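PDB 2D5M: flavoredoxin from Desulfovibrio vulgaris str. 'Miyazaki F', which binds flavin mononucleotide and probably serves as an electron-transfer flavoprotein of the flavin reductase-like family. Local coordinates for residues I70-D80 against D160-Y171. Residues are numbered along the deposited sequence; the frame is centred on the assembly and turned at random.
With FMN (flavin mononucleotide), chain E.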
loop_
_atom_site.group_PDB
_atom_site.type_symbol
_atom_site.label_atom_id
_atom_site.label_comp_id
_atom_site.label_asym_id
_atom_site.label_seq_id
_atom_site.Cartn_x
_atom_site.Cartn_y
_atom_site.Cartn_z
ATOM N N ILE A 70 5.394 0.945 -12.261
ATOM C CA ILE A 70 6.134 0.729 -11.014
ATOM C C ILE A 70 7.624 0.917 -11.320
ATOM O O ILE A 70 8.173 0.162 -12.099
ATOM C CB ILE A 70 5.805 -0.640 -10.449
ATOM C CG1 ILE A 70 4.307 -0.688 -10.101
ATOM C CG2 ILE A 70 6.661 -0.971 -9.253
ATOM C CD1 ILE A 70 3.715 -1.802 -9.388
ATOM N N PRO A 71 8.246 1.949 -10.726
ATOM C CA PRO A 71 9.672 2.201 -11.045
ATOM C C PRO A 71 10.540 1.143 -10.338
ATOM O O PRO A 71 10.261 0.717 -9.212
ATOM C CB PRO A 71 9.951 3.557 -10.451
ATOM C CG PRO A 71 8.965 3.656 -9.329
ATOM C CD PRO A 71 7.701 2.913 -9.780
ATOM N N SER A 72 11.648 0.811 -10.946
ATOM C CA SER A 72 12.778 0.118 -10.363
ATOM C C SER A 72 13.709 1.178 -9.775
ATOM O O SER A 72 13.545 2.392 -9.995
ATOM C CB SER A 72 13.524 -0.735 -11.341
ATOM O OG SER A 72 13.974 0.063 -12.393
ATOM N N ARG A 73 14.695 0.728 -9.001
ATOM C CA ARG A 73 15.512 1.700 -8.296
ATOM C C ARG A 73 16.250 2.623 -9.252
ATOM O O ARG A 73 16.534 3.758 -8.862
ATOM C CB ARG A 73 16.508 0.978 -7.376
ATOM C CG ARG A 73 17.760 0.452 -8.064
ATOM C CD ARG A 73 18.687 -0.212 -7.061
ATOM N NE ARG A 73 18.092 -1.359 -6.456
ATOM C CZ ARG A 73 18.503 -1.978 -5.340
ATOM N NH1 ARG A 73 19.549 -1.516 -4.673
ATOM N NH2 ARG A 73 17.819 -3.057 -4.942
ATOM N N ALA A 74 16.563 2.195 -10.472
ATOM C CA ALA A 74 17.241 3.105 -11.402
ATOM C C ALA A 74 16.459 4.359 -11.743
ATOM O O ALA A 74 17.034 5.332 -12.234
ATOM C CB ALA A 74 17.555 2.305 -12.692
ATOM N N TYR A 75 15.145 4.298 -11.536
ATOM C CA TYR A 75 14.251 5.368 -11.925
ATOM C C TYR A 75 13.662 6.091 -10.694
ATOM O O TYR A 75 12.660 6.808 -10.840
ATOM C CB TYR A 75 13.135 4.832 -12.843
ATOM C CG TYR A 75 13.718 4.350 -14.145
ATOM C CD1 TYR A 75 14.128 5.282 -15.109
ATOM C CD2 TYR A 75 13.918 2.997 -14.392
ATOM C CE1 TYR A 75 14.675 4.858 -16.312
ATOM C CE2 TYR A 75 14.473 2.614 -15.602
ATOM C CZ TYR A 75 14.854 3.522 -16.515
ATOM O OH TYR A 75 15.420 3.133 -17.725
ATOM N N VAL A 76 14.280 5.949 -9.548
ATOM C CA VAL A 76 13.795 6.615 -8.354
ATOM C C VAL A 76 13.828 8.148 -8.508
ATOM O O VAL A 76 12.875 8.816 -8.091
ATOM C CB VAL A 76 14.552 6.155 -7.080
ATOM C CG1 VAL A 76 16.004 6.592 -7.045
ATOM C CG2 VAL A 76 13.785 6.644 -5.834
ATOM N N ARG A 77 14.863 8.716 -9.148
ATOM C CA ARG A 77 14.891 10.158 -9.303
ATOM C C ARG A 77 13.797 10.632 -10.249
ATOM O O ARG A 77 13.153 11.670 -10.051
ATOM C CB ARG A 77 16.264 10.595 -9.803
ATOM C CG ARG A 77 17.408 10.304 -8.807
ATOM C CD ARG A 77 18.737 10.844 -9.268
ATOM N NE ARG A 77 18.756 12.296 -9.036
ATOM C CZ ARG A 77 19.699 13.164 -9.370
ATOM N NH1 ARG A 77 20.815 12.796 -9.969
ATOM N NH2 ARG A 77 19.533 14.457 -9.088
ATOM N N HIS A 78 13.528 9.888 -11.281
ATOM C CA HIS A 78 12.507 10.180 -12.291
ATOM C C HIS A 78 11.130 10.183 -11.640
ATOM O O HIS A 78 10.298 11.054 -11.897
ATOM C CB HIS A 78 12.550 9.183 -13.448
ATOM C CG HIS A 78 13.891 8.954 -14.087
ATOM N ND1 HIS A 78 14.951 8.380 -13.418
ATOM C CD2 HIS A 78 14.310 9.208 -15.353
ATOM C CE1 HIS A 78 15.965 8.314 -14.199
ATOM N NE2 HIS A 78 15.637 8.816 -15.425
ATOM N N ALA A 79 10.898 9.156 -10.823
ATOM C CA ALA A 79 9.641 9.037 -10.126
ATOM C C ALA A 79 9.429 10.224 -9.195
ATOM O O ALA A 79 8.342 10.809 -9.118
ATOM C CB ALA A 79 9.573 7.711 -9.392
ATOM N N ASP A 80 10.495 10.578 -8.464
ATOM C CA ASP A 80 10.426 11.734 -7.571
ATOM C C ASP A 80 10.112 13.011 -8.345
ATOM O O ASP A 80 9.259 13.810 -7.917
ATOM C CB ASP A 80 11.720 11.828 -6.781
ATOM C CG ASP A 80 11.610 12.740 -5.571
ATOM O OD1 ASP A 80 10.682 12.485 -4.740
ATOM O OD2 ASP A 80 12.448 13.659 -5.429
ATOM N N ASP A 160 12.257 -5.038 -8.731
ATOM C CA ASP A 160 12.993 -4.118 -7.901
ATOM C C ASP A 160 12.237 -2.810 -7.654
ATOM O O ASP A 160 12.771 -1.708 -7.836
ATOM C CB ASP A 160 14.364 -3.837 -8.546
ATOM C CG ASP A 160 15.298 -3.115 -7.645
ATOM O OD1 ASP A 160 16.049 -2.214 -8.130
ATOM O OD2 ASP A 160 15.341 -3.449 -6.429
ATOM N N PRO A 161 11.011 -2.912 -7.170
ATOM C CA PRO A 161 10.164 -1.722 -6.993
ATOM C C PRO A 161 10.600 -0.835 -5.826
ATOM O O PRO A 161 11.258 -1.267 -4.883
ATOM C CB PRO A 161 8.798 -2.350 -6.660
ATOM C CG PRO A 161 9.138 -3.607 -5.920
ATOM C CD PRO A 161 10.365 -4.130 -6.621
ATOM N N VAL A 162 10.226 0.428 -5.906
ATOM C CA VAL A 162 10.546 1.387 -4.862
ATOM C C VAL A 162 9.444 1.419 -3.819
ATOM O O VAL A 162 8.248 1.409 -4.127
ATOM C CB VAL A 162 10.757 2.777 -5.460
ATOM C CG1 VAL A 162 11.032 3.857 -4.445
ATOM C CG2 VAL A 162 11.857 2.817 -6.508
ATOM N N ILE A 163 9.844 1.536 -2.575
ATOM C CA ILE A 163 9.023 1.727 -1.426
ATOM C C ILE A 163 9.140 3.162 -0.920
ATOM O O ILE A 163 10.257 3.664 -0.810
ATOM C CB ILE A 163 9.393 0.775 -0.221
ATOM C CG1 ILE A 163 9.253 -0.693 -0.666
ATOM C CG2 ILE A 163 8.668 1.003 1.031
ATOM C CD1 ILE A 163 10.095 -1.544 0.263
ATOM N N PHE A 164 8.039 3.822 -0.560
ATOM C CA PHE A 164 8.056 5.130 0.033
ATOM C C PHE A 164 7.849 5.057 1.546
ATOM O O PHE A 164 6.955 4.355 2.018
ATOM C CB PHE A 164 7.019 6.040 -0.608
ATOM C CG PHE A 164 6.836 7.414 -0.014
ATOM C CD1 PHE A 164 7.932 8.304 0.027
ATOM C CD2 PHE A 164 5.657 7.842 0.494
ATOM C CE1 PHE A 164 7.785 9.569 0.513
ATOM C CE2 PHE A 164 5.475 9.120 0.938
ATOM C CZ PHE A 164 6.551 10.004 0.977
ATOM N N ALA A 165 8.737 5.733 2.276
ATOM C CA ALA A 165 8.631 5.919 3.724
ATOM C C ALA A 165 8.068 7.318 3.968
ATOM O O ALA A 165 8.821 8.308 3.805
ATOM C CB ALA A 165 9.992 5.744 4.374
ATOM N N PRO A 166 6.791 7.447 4.329
ATOM C CA PRO A 166 6.224 8.770 4.507
ATOM C C PRO A 166 6.747 9.481 5.749
ATOM O O PRO A 166 7.252 8.840 6.681
ATOM C CB PRO A 166 4.722 8.454 4.640
ATOM C CG PRO A 166 4.671 7.103 5.257
ATOM C CD PRO A 166 5.808 6.381 4.580
ATOM N N VAL A 167 6.634 10.797 5.745
ATOM C CA VAL A 167 6.974 11.715 6.856
ATOM C C VAL A 167 8.490 11.915 6.913
ATOM O O VAL A 167 8.961 13.031 6.808
ATOM C CB VAL A 167 6.394 11.327 8.221
ATOM C CG1 VAL A 167 6.685 12.407 9.244
ATOM C CG2 VAL A 167 4.894 11.077 8.118
ATOM N N SER A 168 9.225 10.809 7.055
ATOM C CA SER A 168 10.660 10.917 6.880
ATOM C C SER A 168 11.016 11.177 5.402
ATOM O O SER A 168 12.081 11.692 5.119
ATOM C CB SER A 168 11.382 9.663 7.351
ATOM O OG SER A 168 10.940 8.548 6.652
ATOM N N ARG A 169 10.140 10.842 4.488
ATOM C CA ARG A 169 10.254 11.213 3.086
ATOM C C ARG A 169 11.524 10.640 2.461
ATOM O O ARG A 169 12.399 11.323 1.994
ATOM C CB ARG A 169 10.173 12.756 2.904
ATOM C CG ARG A 169 8.772 13.270 3.229
ATOM C CD ARG A 169 8.676 14.779 3.340
ATOM N NE ARG A 169 7.333 15.225 3.572
ATOM C CZ ARG A 169 6.874 16.424 3.847
ATOM N NH1 ARG A 169 7.689 17.508 3.960
ATOM N NH2 ARG A 169 5.579 16.650 4.036
ATOM N N GLU A 170 11.549 9.298 2.384
ATOM C CA GLU A 170 12.643 8.519 1.866
ATOM C C GLU A 170 12.132 7.392 1.005
ATOM O O GLU A 170 11.015 6.932 1.128
ATOM C CB GLU A 170 13.522 7.927 3.001
ATOM C CG GLU A 170 14.176 9.054 3.816
ATOM C CD GLU A 170 15.262 8.675 4.788
ATOM O OE1 GLU A 170 15.182 7.558 5.324
ATOM O OE2 GLU A 170 16.185 9.512 5.055
ATOM N N TYR A 171 13.004 6.922 0.132
ATOM C CA TYR A 171 12.747 5.782 -0.736
ATOM C C TYR A 171 13.685 4.631 -0.394
ATOM O O TYR A 171 14.879 4.872 -0.195
ATOM C CB TYR A 171 12.965 6.188 -2.174
ATOM C CG TYR A 171 12.051 7.265 -2.714
ATOM C CD1 TYR A 171 12.565 8.407 -3.264
ATOM C CD2 TYR A 171 10.677 7.126 -2.682
ATOM C CE1 TYR A 171 11.747 9.413 -3.771
ATOM C CE2 TYR A 171 9.847 8.109 -3.212
ATOM C CZ TYR A 171 10.389 9.241 -3.759
ATOM O OH TYR A 171 9.529 10.159 -4.263
HETATM N N1 FMN E . -0.350 13.466 -4.839
HETATM C C2 FMN E . -1.612 12.944 -4.735
HETATM O O2 FMN E . -2.603 13.611 -5.064
HETATM N N3 FMN E . -1.763 11.660 -4.219
HETATM C C4 FMN E . -0.741 10.860 -3.760
HETATM O O4 FMN E . -0.977 9.721 -3.306
HETATM C C4A FMN E . 0.564 11.423 -3.818
HETATM N N5 FMN E . 1.612 10.716 -3.330
HETATM C C5A FMN E . 2.855 11.245 -3.570
HETATM C C6 FMN E . 3.980 10.513 -3.096
HETATM C C7 FMN E . 5.287 10.919 -3.313
HETATM C C7M FMN E . 6.472 10.161 -2.762
HETATM C C8 FMN E . 5.484 12.123 -4.088
HETATM C C8M FMN E . 6.905 12.547 -4.425
HETATM C C9 FMN E . 4.399 12.881 -4.491
HETATM C C9A FMN E . 3.097 12.469 -4.257
HETATM N N10 FMN E . 1.955 13.217 -4.618
HETATM C C10 FMN E . 0.698 12.687 -4.461
HETATM C "C1'" FMN E . 2.118 14.555 -5.252
HETATM C "C2'" FMN E . 1.919 14.521 -6.766
HETATM O "O2'" FMN E . 2.667 13.473 -7.394
HETATM C "C3'" FMN E . 2.385 15.862 -7.342
HETATM O "O3'" FMN E . 1.443 16.861 -6.888
HETATM C "C4'" FMN E . 2.501 15.890 -8.859
HETATM O "O4'" FMN E . 3.281 17.075 -9.177
HETATM C "C5'" FMN E . 1.195 15.951 -9.570
HETATM O "O5'" FMN E . 1.472 15.998 -11.007
HETATM P P FMN E . 0.339 16.438 -12.064
HETATM O O1P FMN E . -0.130 17.852 -11.696
HETATM O O2P FMN E . -0.817 15.468 -12.032
HETATM O O3P FMN E . 1.138 16.398 -13.354
#
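Arg-73 meets the carboxylate of Asp-160 side-on, with two nearly straight bonds forming the salt bridge: NE to OD1 at 2.8 Å and NH2 to OD2 at 2.9 Å. OD1 is met through its syn lone pair and OD2 on its syn side too, though somewhat out of plane; with guanidinium and carboxylate planes 21° apart, the pair is nearly coplanar. The bend at chi3 turns the arginine tip back along the acid, and its NH1 forms a second salt bridge with Glu-176 of the second subunit. A weak bond from Arg-73 N also reaches OD1, so backbone and side chain of one residue share that oxygen.

Beside this pair the backbones run close: Val-162 N makes a weak bond to Pro-71 O, and Ser-72 CA approaches Asp-160 O at 3.1 Å in a CH...O contact. Ile-70 CG2 lies alongside Pro-161 CB, 3.6 Å away.

At the other end Val-76 CG2 approaches the Tyr-171 ring obliquely, 3.3 Å from CD1, while CG1 of Val-162 packs on the same methyl. Tyr-171 OH donates to Asp-80 OD1 over 2.6 Å, on the anti side and 22° out of the carboxylate plane; ring and carboxylate stand 81° apart. From the second subunit, Phe-182 N bonds OD1 while Ser-183 N and Gly-185 N bond OD2, holding the carboxylate beside Tyr-171.

FMN C7M sits 3.4 Å from Tyr-171 OH and over the centre of one Phe-164 face; Asp-80 OD1 lies by C8M. Helix 76-82 and strands 162-165 and 170-180 thus line the flavin's methyl-bearing end, in an FMN pocket at the dimer interface of a flavin reductase-like beta-barrel.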